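Local atomic coordinates of beta-1,3-1,4-glucanase (Caldicellulosiruptor sp. F32, PDB entry 5H4R), a protein that hydrolyses mixed-linkage beta-1,3-1,4-glucans such as lichenan, as a family 5 glycoside hydrolase built on a TIM barrel. Residues Cys77-Thr82 / Asp361-Tyr366; Gly193-Trp198 / Met202-Cys207; Asp209-Ile214 / Val249-Phe254. The protein carries 1 engineered substitution. One frame throughout, in Å; residues are numbered along the deposited sequence.

Contact 1: Cys77-Thr82 / Asp361-Tyr366; sequences CGVKTT and DNNAFY. With BGC (beta-D-glucopyranose), chain B.
Asn363 reaches across to the backbone of Cys77, and its amide makes the one hydrogen bond between 77-82 and 361-366: ND2 donates to Cys77 O over 2.9 Å. The bond bends to 149° at the hydrogen. The oxygen lies almost in the plane of the Asn363 amide, while the nitrogen sits slightly tilted from the carbonyl plane of Cys77. This is the tight part. CB of Cys77 lies 4.2 Å from CB of Asn363, and the other end of the amide is held too, because OD1 accepts from Arg377 N and sits in plane at the edge of the Phe365 ring. Towards solvent the contact thins out: CG2 of Val79 comes only to 3.9 Å from Asn363 ND2, the two side chains crossing at about a right angle, and Gly78 beside it is exposed, with the positive phi that suits a glycine leaving a helix. The loop that follows the eighth strand of the TIM barrel, 356-361, starts with two overlapping Asx turns. Asp361 OD1 takes Asn363 N at 3.1 Å, nearly along the C-O axis; Asn362 OD1 takes Ala364 N at 3.2 Å, from well above its carbonyl plane. With CG of Asn362 lodged between its backbone N and carbonyl carbon (chi1 66°), ND2 faces the sugar and gives weak bonds to O2 (3.1 Å) and O3 (3.3 Å) of the chain B glucose, besides a bond to Glu370 O. Cut Asn362 back to an alanine and Glu370 O and the two sugar hydroxyls would probably lose this donor, while the second Asx turn, without its bond to Ala364 N, is likely to be freer to shift. Glu370, Asn55 and Trp360 also hydrogen-bond that glucose.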
loop_
_atom_site.group_PDB
_atom_site.type_symbol
_atom_site.label_atom_id
_atom_site.label_comp_id
_atom_site.label_asym_id
_atom_site.label_seq_id
_atom_site.Cartn_x
_atom_site.Cartn_y
_atom_site.Cartn_z
ATOM N N CYS A 77 -10.569 1.688 13.634
ATOM C CA CYS A 77 -10.758 0.237 13.579
ATOM C C CYS A 77 -11.346 -0.328 14.860
ATOM O O CYS A 77 -11.902 -1.435 14.835
ATOM C CB CYS A 77 -9.427 -0.462 13.290
ATOM S SG CYS A 77 -8.201 -0.319 14.609
ATOM N N GLY A 78 -11.240 0.407 15.969
ATOM C CA GLY A 78 -11.891 0.082 17.216
ATOM C C GLY A 78 -11.248 -0.995 18.057
ATOM O O GLY A 78 -11.851 -1.393 19.069
ATOM N N VAL A 79 -10.099 -1.534 17.659
ATOM C CA VAL A 79 -9.496 -2.675 18.354
ATOM C C VAL A 79 -7.990 -2.481 18.377
ATOM O O VAL A 79 -7.380 -2.267 17.335
ATOM C CB VAL A 79 -9.835 -4.018 17.663
ATOM C CG1 VAL A 79 -9.219 -5.199 18.418
ATOM C CG2 VAL A 79 -11.339 -4.221 17.518
ATOM N N LYS A 80 -7.383 -2.539 19.566
ATOM C CA LYS A 80 -5.942 -2.362 19.653
ATOM C C LYS A 80 -5.228 -3.588 19.104
ATOM O O LYS A 80 -5.624 -4.724 19.367
ATOM C CB LYS A 80 -5.528 -2.103 21.101
ATOM C CG LYS A 80 -4.037 -1.748 21.268
ATOM C CD LYS A 80 -3.694 -1.355 22.680
ATOM C CE LYS A 80 -2.203 -1.036 22.817
ATOM N NZ LYS A 80 -1.872 -0.607 24.204
ATOM N N THR A 81 -4.190 -3.341 18.316
ATOM C CA THR A 81 -3.442 -4.416 17.675
ATOM C C THR A 81 -2.701 -5.253 18.706
ATOM O O THR A 81 -2.148 -4.732 19.688
ATOM C CB THR A 81 -2.440 -3.849 16.662
ATOM O OG1 THR A 81 -3.078 -2.883 15.829
ATOM C CG2 THR A 81 -1.912 -4.934 15.777
ATOM N N THR A 82 -2.680 -6.565 18.480
ATOM C CA THR A 82 -2.020 -7.494 19.386
ATOM C C THR A 82 -1.151 -8.458 18.601
ATOM O O THR A 82 -1.338 -8.647 17.396
ATOM C CB THR A 82 -3.017 -8.305 20.193
ATOM O OG1 THR A 82 -3.723 -9.163 19.293
ATOM C CG2 THR A 82 -3.982 -7.411 20.950
ATOM N N ASP A 361 -7.423 -4.366 4.525
ATOM C CA ASP A 361 -8.346 -4.865 5.545
ATOM C C ASP A 361 -8.487 -3.791 6.617
ATOM O O ASP A 361 -7.643 -3.674 7.515
ATOM C CB ASP A 361 -7.876 -6.187 6.151
ATOM C CG ASP A 361 -8.948 -6.839 7.017
ATOM O OD1 ASP A 361 -9.816 -6.096 7.539
ATOM O OD2 ASP A 361 -8.888 -8.075 7.217
ATOM N N ASN A 362 -9.582 -3.035 6.542
ATOM C CA ASN A 362 -9.826 -1.925 7.449
ATOM C C ASN A 362 -10.772 -2.285 8.606
ATOM O O ASN A 362 -11.241 -1.389 9.306
ATOM C CB ASN A 362 -10.359 -0.713 6.681
ATOM C CG ASN A 362 -11.734 -0.959 6.070
ATOM O OD1 ASN A 362 -12.214 -2.082 6.052
ATOM N ND2 ASN A 362 -12.355 0.088 5.564
ATOM N N ASN A 363 -11.004 -3.581 8.859
ATOM C CA ASN A 363 -11.847 -4.051 9.954
ATOM C C ASN A 363 -13.270 -3.487 9.892
ATOM O O ASN A 363 -13.939 -3.390 10.923
ATOM C CB ASN A 363 -11.241 -3.715 11.323
ATOM C CG ASN A 363 -11.775 -4.600 12.442
ATOM O OD1 ASN A 363 -12.028 -5.780 12.224
ATOM N ND2 ASN A 363 -11.940 -4.037 13.647
ATOM N N ALA A 364 -13.736 -3.111 8.702
ATOM C CA ALA A 364 -15.079 -2.569 8.526
ATOM C C ALA A 364 -15.945 -3.588 7.793
ATOM O O ALA A 364 -15.588 -4.036 6.698
ATOM C CB ALA A 364 -15.049 -1.249 7.746
ATOM N N PHE A 365 -17.104 -3.918 8.383
ATOM C CA PHE A 365 -17.948 -4.995 7.878
ATOM C C PHE A 365 -19.387 -4.585 7.579
ATOM O O PHE A 365 -20.026 -5.177 6.705
ATOM C CB PHE A 365 -17.965 -6.155 8.888
ATOM C CG PHE A 365 -16.617 -6.795 9.058
ATOM C CD1 PHE A 365 -16.179 -7.753 8.163
ATOM C CD2 PHE A 365 -15.776 -6.408 10.090
ATOM C CE1 PHE A 365 -14.928 -8.321 8.288
ATOM C CE2 PHE A 365 -14.512 -6.968 10.206
ATOM C CZ PHE A 365 -14.098 -7.916 9.309
ATOM N N TYR A 366 -19.905 -3.614 8.309
ATOM C CA TYR A 366 -21.278 -3.174 8.112
ATOM C C TYR A 366 -21.374 -1.667 8.319
ATOM O O TYR A 366 -20.508 -1.043 8.936
ATOM C CB TYR A 366 -22.216 -3.924 9.047
ATOM C CG TYR A 366 -21.933 -3.760 10.507
ATOM C CD1 TYR A 366 -22.388 -2.652 11.200
ATOM C CD2 TYR A 366 -21.226 -4.727 11.209
ATOM C CE1 TYR A 366 -22.144 -2.503 12.541
ATOM C CE2 TYR A 366 -20.977 -4.594 12.544
ATOM C CZ TYR A 366 -21.441 -3.469 13.221
ATOM O OH TYR A 366 -21.217 -3.300 14.573
HETATM C C2 BGC B . -10.680 3.397 4.298
HETATM C C3 BGC B . -11.881 4.207 4.764
HETATM C C4 BGC B . -11.397 5.528 5.360
HETATM C C5 BGC B . -10.490 6.256 4.365
HETATM C C6 BGC B . -9.879 7.519 4.952
HETATM C C1 BGC B . -9.875 4.232 3.317
HETATM O O2 BGC B . -11.143 2.192 3.677
HETATM O O3 BGC B . -12.567 3.417 5.747
HETATM O O4 BGC B . -12.559 6.351 5.553
HETATM O O5 BGC B . -9.430 5.415 3.984
HETATM O O6 BGC B . -9.250 8.277 3.894
#

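Contact 2: Gly193-Trp198 / Met202-Cys207. With BGC (beta-D-glucopyranose), chain C.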
loop_
_atom_site.group_PDB
_atom_site.type_symbol
_atom_site.label_atom_id
_atom_site.label_comp_id
_atom_site.label_asym_id
_atom_site.label_seq_id
_atom_site.Cartn_x
_atom_site.Cartn_y
_atom_site.Cartn_z
ATOM N N GLY A 193 -8.416 18.123 -2.931
ATOM C CA GLY A 193 -9.480 19.088 -3.104
ATOM C C GLY A 193 -9.357 19.831 -4.415
ATOM O O GLY A 193 -9.300 21.061 -4.446
ATOM N N SER A 194 -9.271 19.072 -5.508
ATOM C CA SER A 194 -8.949 19.608 -6.826
ATOM C C SER A 194 -9.454 18.633 -7.867
ATOM O O SER A 194 -9.484 17.424 -7.626
ATOM C CB SER A 194 -7.438 19.799 -6.991
ATOM O OG SER A 194 -7.046 19.727 -8.351
ATOM N N ARG A 195 -9.822 19.164 -9.033
ATOM C CA ARG A 195 -10.189 18.297 -10.150
ATOM C C ARG A 195 -9.060 17.339 -10.506
ATOM O O ARG A 195 -9.308 16.300 -11.127
ATOM C CB ARG A 195 -10.569 19.127 -11.378
ATOM C CG ARG A 195 -9.424 19.892 -12.008
ATOM C CD ARG A 195 -10.013 20.961 -12.978
ATOM N NE ARG A 195 -9.015 21.872 -13.517
ATOM C CZ ARG A 195 -8.345 22.771 -12.789
ATOM N NH1 ARG A 195 -8.550 22.876 -11.473
ATOM N NH2 ARG A 195 -7.454 23.566 -13.373
ATOM N N PHE A 196 -7.829 17.662 -10.123
ATOM C CA PHE A 196 -6.689 16.805 -10.429
ATOM C C PHE A 196 -6.326 15.836 -9.314
ATOM O O PHE A 196 -5.305 15.165 -9.418
ATOM C CB PHE A 196 -5.482 17.671 -10.769
ATOM C CG PHE A 196 -5.679 18.533 -11.982
ATOM C CD1 PHE A 196 -6.098 17.994 -13.178
ATOM C CD2 PHE A 196 -5.427 19.885 -11.914
ATOM C CE1 PHE A 196 -6.275 18.793 -14.303
ATOM C CE2 PHE A 196 -5.589 20.694 -13.025
ATOM C CZ PHE A 196 -6.012 20.147 -14.227
ATOM N N GLU A 197 -7.129 15.728 -8.261
ATOM C CA GLU A 197 -6.730 14.894 -7.132
ATOM C C GLU A 197 -6.470 13.454 -7.567
ATOM O O GLU A 197 -5.532 12.817 -7.082
ATOM C CB GLU A 197 -7.795 14.940 -6.025
ATOM C CG GLU A 197 -7.413 14.035 -4.854
ATOM C CD GLU A 197 -8.153 14.295 -3.566
ATOM O OE1 GLU A 197 -8.955 15.264 -3.482
ATOM O OE2 GLU A 197 -7.923 13.484 -2.608
ATOM N N TRP A 198 -7.310 12.912 -8.451
ATOM C CA TRP A 198 -7.197 11.513 -8.849
ATOM C C TRP A 198 -6.921 11.314 -10.332
ATOM O O TRP A 198 -6.885 10.162 -10.787
ATOM C CB TRP A 198 -8.474 10.739 -8.476
ATOM C CG TRP A 198 -8.784 10.827 -7.001
ATOM C CD1 TRP A 198 -9.801 11.528 -6.422
ATOM C CD2 TRP A 198 -8.048 10.227 -5.917
ATOM N NE1 TRP A 198 -9.774 11.370 -5.059
ATOM C CE2 TRP A 198 -8.684 10.608 -4.719
ATOM C CE3 TRP A 198 -6.905 9.429 -5.844
ATOM C CZ2 TRP A 198 -8.242 10.185 -3.458
ATOM C CZ3 TRP A 198 -6.455 9.018 -4.591
ATOM C CH2 TRP A 198 -7.129 9.392 -3.413
ATOM N N MET A 202 -1.696 15.804 -18.493
ATOM C CA MET A 202 -0.268 16.065 -18.561
ATOM C C MET A 202 0.081 17.182 -19.537
ATOM O O MET A 202 1.268 17.494 -19.685
ATOM C CB MET A 202 0.489 14.782 -18.923
ATOM C CG MET A 202 0.568 13.778 -17.757
ATOM S SD MET A 202 1.326 14.477 -16.272
ATOM C CE MET A 202 3.050 14.623 -16.786
ATOM N N ASN A 203 -0.910 17.787 -20.190
ATOM C CA ASN A 203 -0.713 19.046 -20.902
ATOM C C ASN A 203 -0.845 20.259 -19.990
ATOM O O ASN A 203 -0.506 21.372 -20.409
ATOM C CB ASN A 203 -1.725 19.182 -22.050
ATOM C CG ASN A 203 -1.520 18.158 -23.144
ATOM O OD1 ASN A 203 -0.395 17.766 -23.454
ATOM N ND2 ASN A 203 -2.619 17.716 -23.736
ATOM N N ASN A 204 -1.330 20.081 -18.786
ATOM C CA ASN A 204 -1.552 21.186 -17.860
ATOM C C ASN A 204 -0.320 21.385 -16.974
ATOM O O ASN A 204 0.165 20.417 -16.368
ATOM C CB ASN A 204 -2.782 20.917 -17.005
ATOM C CG ASN A 204 -3.135 22.083 -16.107
ATOM O OD1 ASN A 204 -2.300 22.579 -15.356
ATOM N ND2 ASN A 204 -4.376 22.527 -16.180
ATOM N N PRO A 205 0.208 22.607 -16.856
ATOM C CA PRO A 205 1.429 22.802 -16.048
ATOM C C PRO A 205 1.272 22.467 -14.570
ATOM O O PRO A 205 2.263 22.121 -13.918
ATOM C CB PRO A 205 1.747 24.295 -16.252
ATOM C CG PRO A 205 0.490 24.901 -16.761
ATOM C CD PRO A 205 -0.207 23.845 -17.541
ATOM N N GLU A 206 0.064 22.582 -14.010
ATOM C CA GLU A 206 -0.132 22.230 -12.614
ATOM C C GLU A 206 0.118 20.745 -12.400
ATOM O O GLU A 206 0.722 20.345 -11.398
ATOM C CB GLU A 206 -1.546 22.616 -12.188
ATOM C CG GLU A 206 -1.812 22.499 -10.714
ATOM C CD GLU A 206 -3.188 23.014 -10.320
ATOM O OE1 GLU A 206 -3.870 23.632 -11.169
ATOM O OE2 GLU A 206 -3.587 22.796 -9.155
ATOM N N CYS A 207 -0.318 19.917 -13.354
ATOM C CA CYS A 207 -0.115 18.476 -13.246
ATOM C C CYS A 207 1.335 18.109 -13.501
ATOM O O CYS A 207 1.892 17.251 -12.819
ATOM C CB CYS A 207 -1.021 17.744 -14.236
ATOM S SG CYS A 207 -2.767 18.059 -13.959
HETATM C C2 BGC C . -10.333 6.590 -3.030
HETATM C C3 BGC C . -9.367 6.538 -1.848
HETATM C C4 BGC C . -8.415 5.348 -1.986
HETATM C C5 BGC C . -7.716 5.419 -3.349
HETATM C C6 BGC C . -7.003 4.137 -3.799
HETATM C C1 BGC C . -9.540 6.663 -4.337
HETATM O O1 BGC C . -10.386 6.610 -5.501
HETATM O O2 BGC C . -11.183 7.731 -2.853
HETATM O O3 BGC C . -10.107 6.410 -0.634
HETATM O O4 BGC C . -7.507 5.491 -0.874
HETATM O O5 BGC C . -8.701 5.524 -4.360
HETATM O O6 BGC C . -6.592 4.233 -5.191
#
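Asn204, whose amide meets the Phe196 ring across the contact, also makes the shortest polar bond here: its OD1 accepts Glu206 N at 2.7 Å, in the carbonyl plane, and so N-caps helix 205-226. CG stands anti to the backbone N (chi1 -175°), which brings OD1 over the first turn and lets ND2 approach CZ of Phe196 to 3.5 Å, the amide and ring planes steeply inclined. Phe196 carries the rest. One face takes the sulfur of Cys207, 3.4 Å from the ring centroid and only 12° off the normal, a Cys sulfur-aromatic contact. The opposite face is covered by the ring's own neighbour: Arg195 lays its CG over the centre and folds its guanidinium across CE2. The ring is thus sandwiched between a sulfur and an arginine chain, while Glu206 comes in at its edge, OE1 3.9 Å from CE2 and in the ring plane. Arg195 NH2 and Glu206 OE1 stay 4.2 Å apart, too far for a salt bridge, and the oxygen lies well out of the guanidinium plane, so they probably attract only as opposite charges. A type I turn from Ser194 to Glu197 presents Phe196. It is tightened by an ST turn in which Ser194 OG accepts Phe196 N at 2.8 Å. Further along, Trp198 packs one indole face over the chain C glucose, CH2 to its C1 3.8 Å, with CG of Glu197 against the other face; the engineered Gln188 hydrogen-bonds the same sugar. In the barrel, this is the loop that leaves strand 181-184, reaches the glycan, and is pinned through Phe196 to the first turn of helix 205-226 that follows.

Contact 3: Asp209-Ile214 / Val249-Phe254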
loop_
_atom_site.group_PDB
_atom_site.type_symbol
_atom_site.label_atom_id
_atom_site.label_comp_id
_atom_site.label_asym_id
_atom_site.label_seq_id
_atom_site.Cartn_x
_atom_site.Cartn_y
_atom_site.Cartn_z
ATOM N N ASP A 209 3.857 19.900 -12.831
ATOM C CA ASP A 209 4.596 20.341 -11.652
ATOM C C ASP A 209 4.473 19.332 -10.509
ATOM O O ASP A 209 5.452 19.056 -9.804
ATOM C CB ASP A 209 4.077 21.709 -11.232
ATOM C CG ASP A 209 4.724 22.223 -9.967
ATOM O OD1 ASP A 209 5.923 22.572 -9.989
ATOM O OD2 ASP A 209 4.020 22.315 -8.951
ATOM N N ALA A 210 3.285 18.763 -10.324
ATOM C CA ALA A 210 3.084 17.800 -9.240
ATOM C C ALA A 210 3.849 16.504 -9.504
ATOM O O ALA A 210 4.438 15.914 -8.585
ATOM C CB ALA A 210 1.591 17.541 -9.050
ATOM N N VAL A 211 3.878 16.057 -10.757
ATOM C CA VAL A 211 4.658 14.871 -11.113
ATOM C C VAL A 211 6.136 15.107 -10.841
ATOM O O VAL A 211 6.836 14.239 -10.292
ATOM C CB VAL A 211 4.387 14.502 -12.583
ATOM C CG1 VAL A 211 5.401 13.446 -13.092
ATOM C CG2 VAL A 211 2.987 13.965 -12.738
ATOM N N GLU A 212 6.627 16.301 -11.174
ATOM C CA GLU A 212 8.025 16.636 -10.921
ATOM C C GLU A 212 8.306 16.703 -9.427
ATOM O O GLU A 212 9.360 16.257 -8.961
ATOM C CB GLU A 212 8.370 17.966 -11.591
ATOM C CG GLU A 212 8.323 17.904 -13.117
ATOM C CD GLU A 212 9.291 16.885 -13.711
ATOM O OE1 GLU A 212 10.518 17.078 -13.549
ATOM O OE2 GLU A 212 8.826 15.887 -14.329
ATOM N N ALA A 213 7.383 17.279 -8.664
ATOM C CA ALA A 213 7.581 17.365 -7.230
ATOM C C ALA A 213 7.659 15.981 -6.611
ATOM O O ALA A 213 8.458 15.755 -5.701
ATOM C CB ALA A 213 6.448 18.171 -6.598
ATOM N N ILE A 214 6.831 15.046 -7.091
ATOM C CA ILE A 214 6.841 13.680 -6.562
ATOM C C ILE A 214 8.164 13.005 -6.886
ATOM O O ILE A 214 8.718 12.275 -6.052
ATOM C CB ILE A 214 5.635 12.879 -7.096
ATOM C CG1 ILE A 214 4.343 13.351 -6.427
ATOM C CG2 ILE A 214 5.794 11.361 -6.802
ATOM C CD1 ILE A 214 3.101 12.844 -7.077
ATOM N N VAL A 249 2.946 5.936 -12.850
ATOM C CA VAL A 249 4.291 5.405 -13.020
ATOM C C VAL A 249 4.527 4.948 -14.443
ATOM O O VAL A 249 5.690 4.730 -14.823
ATOM C CB VAL A 249 4.607 4.253 -12.040
ATOM C CG1 VAL A 249 4.714 4.802 -10.610
ATOM C CG2 VAL A 249 3.584 3.147 -12.143
ATOM N N LEU A 250 3.467 4.828 -15.258
ATOM C CA LEU A 250 3.606 4.416 -16.644
ATOM C C LEU A 250 3.953 5.584 -17.558
ATOM O O LEU A 250 4.564 5.362 -18.614
ATOM C CB LEU A 250 2.323 3.714 -17.106
ATOM C CG LEU A 250 2.086 2.348 -16.445
ATOM C CD1 LEU A 250 0.660 1.851 -16.757
ATOM C CD2 LEU A 250 3.120 1.316 -16.866
ATOM N N ILE A 251 3.587 6.813 -17.173
ATOM C CA ILE A 251 3.964 7.979 -17.958
ATOM C C ILE A 251 5.482 8.097 -18.041
ATOM O O ILE A 251 6.218 7.720 -17.112
ATOM C CB ILE A 251 3.361 9.276 -17.385
ATOM C CG1 ILE A 251 3.751 9.461 -15.925
ATOM C CG2 ILE A 251 1.827 9.298 -17.583
ATOM C CD1 ILE A 251 3.291 10.812 -15.313
ATOM N N ASP A 252 5.947 8.675 -19.156
ATOM C CA ASP A 252 7.382 8.867 -19.375
ATOM C C ASP A 252 7.989 9.773 -18.313
ATOM O O ASP A 252 9.181 9.664 -18.002
ATOM C CB ASP A 252 7.630 9.472 -20.758
ATOM C CG ASP A 252 7.281 8.533 -21.884
ATOM O OD1 ASP A 252 7.151 7.309 -21.646
ATOM O OD2 ASP A 252 7.168 9.032 -23.022
ATOM N N GLU A 253 7.188 10.680 -17.755
ATOM C CA GLU A 253 7.700 11.674 -16.831
ATOM C C GLU A 253 8.029 11.107 -15.453
ATOM O O GLU A 253 8.706 11.795 -14.685
ATOM C CB GLU A 253 6.694 12.820 -16.687
ATOM C CG GLU A 253 6.613 13.708 -17.924
ATOM C CD GLU A 253 5.610 13.227 -18.961
ATOM O OE1 GLU A 253 5.077 12.104 -18.842
ATOM O OE2 GLU A 253 5.366 13.988 -19.919
ATOM N N PHE A 254 7.573 9.900 -15.129
ATOM C CA PHE A 254 7.908 9.290 -13.853
ATOM C C PHE A 254 9.371 8.865 -13.872
ATOM O O PHE A 254 9.857 8.315 -14.865
ATOM C CB PHE A 254 7.013 8.083 -13.572
ATOM C CG PHE A 254 7.402 7.344 -12.332
ATOM C CD1 PHE A 254 7.080 7.848 -11.095
ATOM C CD2 PHE A 254 8.113 6.159 -12.405
ATOM C CE1 PHE A 254 7.449 7.178 -9.931
ATOM C CE2 PHE A 254 8.508 5.510 -11.245
ATOM C CZ PHE A 254 8.186 6.014 -10.022
#
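Val211 on helix 205-226 meets Ile251 tip to tip: CD1 of Ile251 sits 4.0 Å from CG1 and 4.1 Å from CG2 of Val211, so the end of the isoleucine nestles against both methyls. The Val211 side chain also lies at a slant to that of Glu253, its CG1, anti to the backbone N (chi1 168°), touching CB at 3.9 Å. Those few methyl and methylene contacts make up the apolar core. At its border Glu212 points its first bond away from 249-254 but bends at chi2, bringing OE2 back to 4.1 Å from Glu253 O; this is proximity, not a bond, and that carbonyl is taken instead by Asn215 ND2, three residues on from Glu212 in the same helix. The two carboxylates stay well separated, with Glu253 bent at chi2 so that OE2 turns to a salt bridge with Arg208. The helix is the one that follows strand 181-184 in the TIM barrel, and 249-254 belongs to the link from strand 237-240 to strand 267-272, so the contact ties one barrel helix to the loop following the next strand. What sets the loop side is a type I turn from Ile251 to Phe254, closed by Phe254 N to Ile251 O at 3.2 Å; it begins where helix 247-250 runs out and brings Ile251 and Glu253 to the same helix face. Behind the turn, CG1 of Val249 lies 3.6 Å above the plane of the Phe254 ring, over its centre; both residues pack on Ile269 of strand 267-272, and Val249 further touches Leu311 and Phe315 of helix 298-316.

Overall arrangement
Contacts 2 and 3 are neighbours, their centres 12 Å apart, and both use helix 205-226: contact 2 its first turn, contact 3 the turns after it. Met202 joins them, its CE 3.6 Å from CD of Glu253 and its SD 3.9 Å from CG2 of Val211. Contact 1 lies away from both, each centre about 34 Å from its own, and contact 3 is across the chain's centre from it. The glycan pocket nevertheless relates contacts 1 and 2, whose nearest atoms are about 14 Å apart: Asn362 meets the glucose of chain B and Trp198 that of chain C. Contact 3 holds no pocket residue and touches contact 2 through Met202.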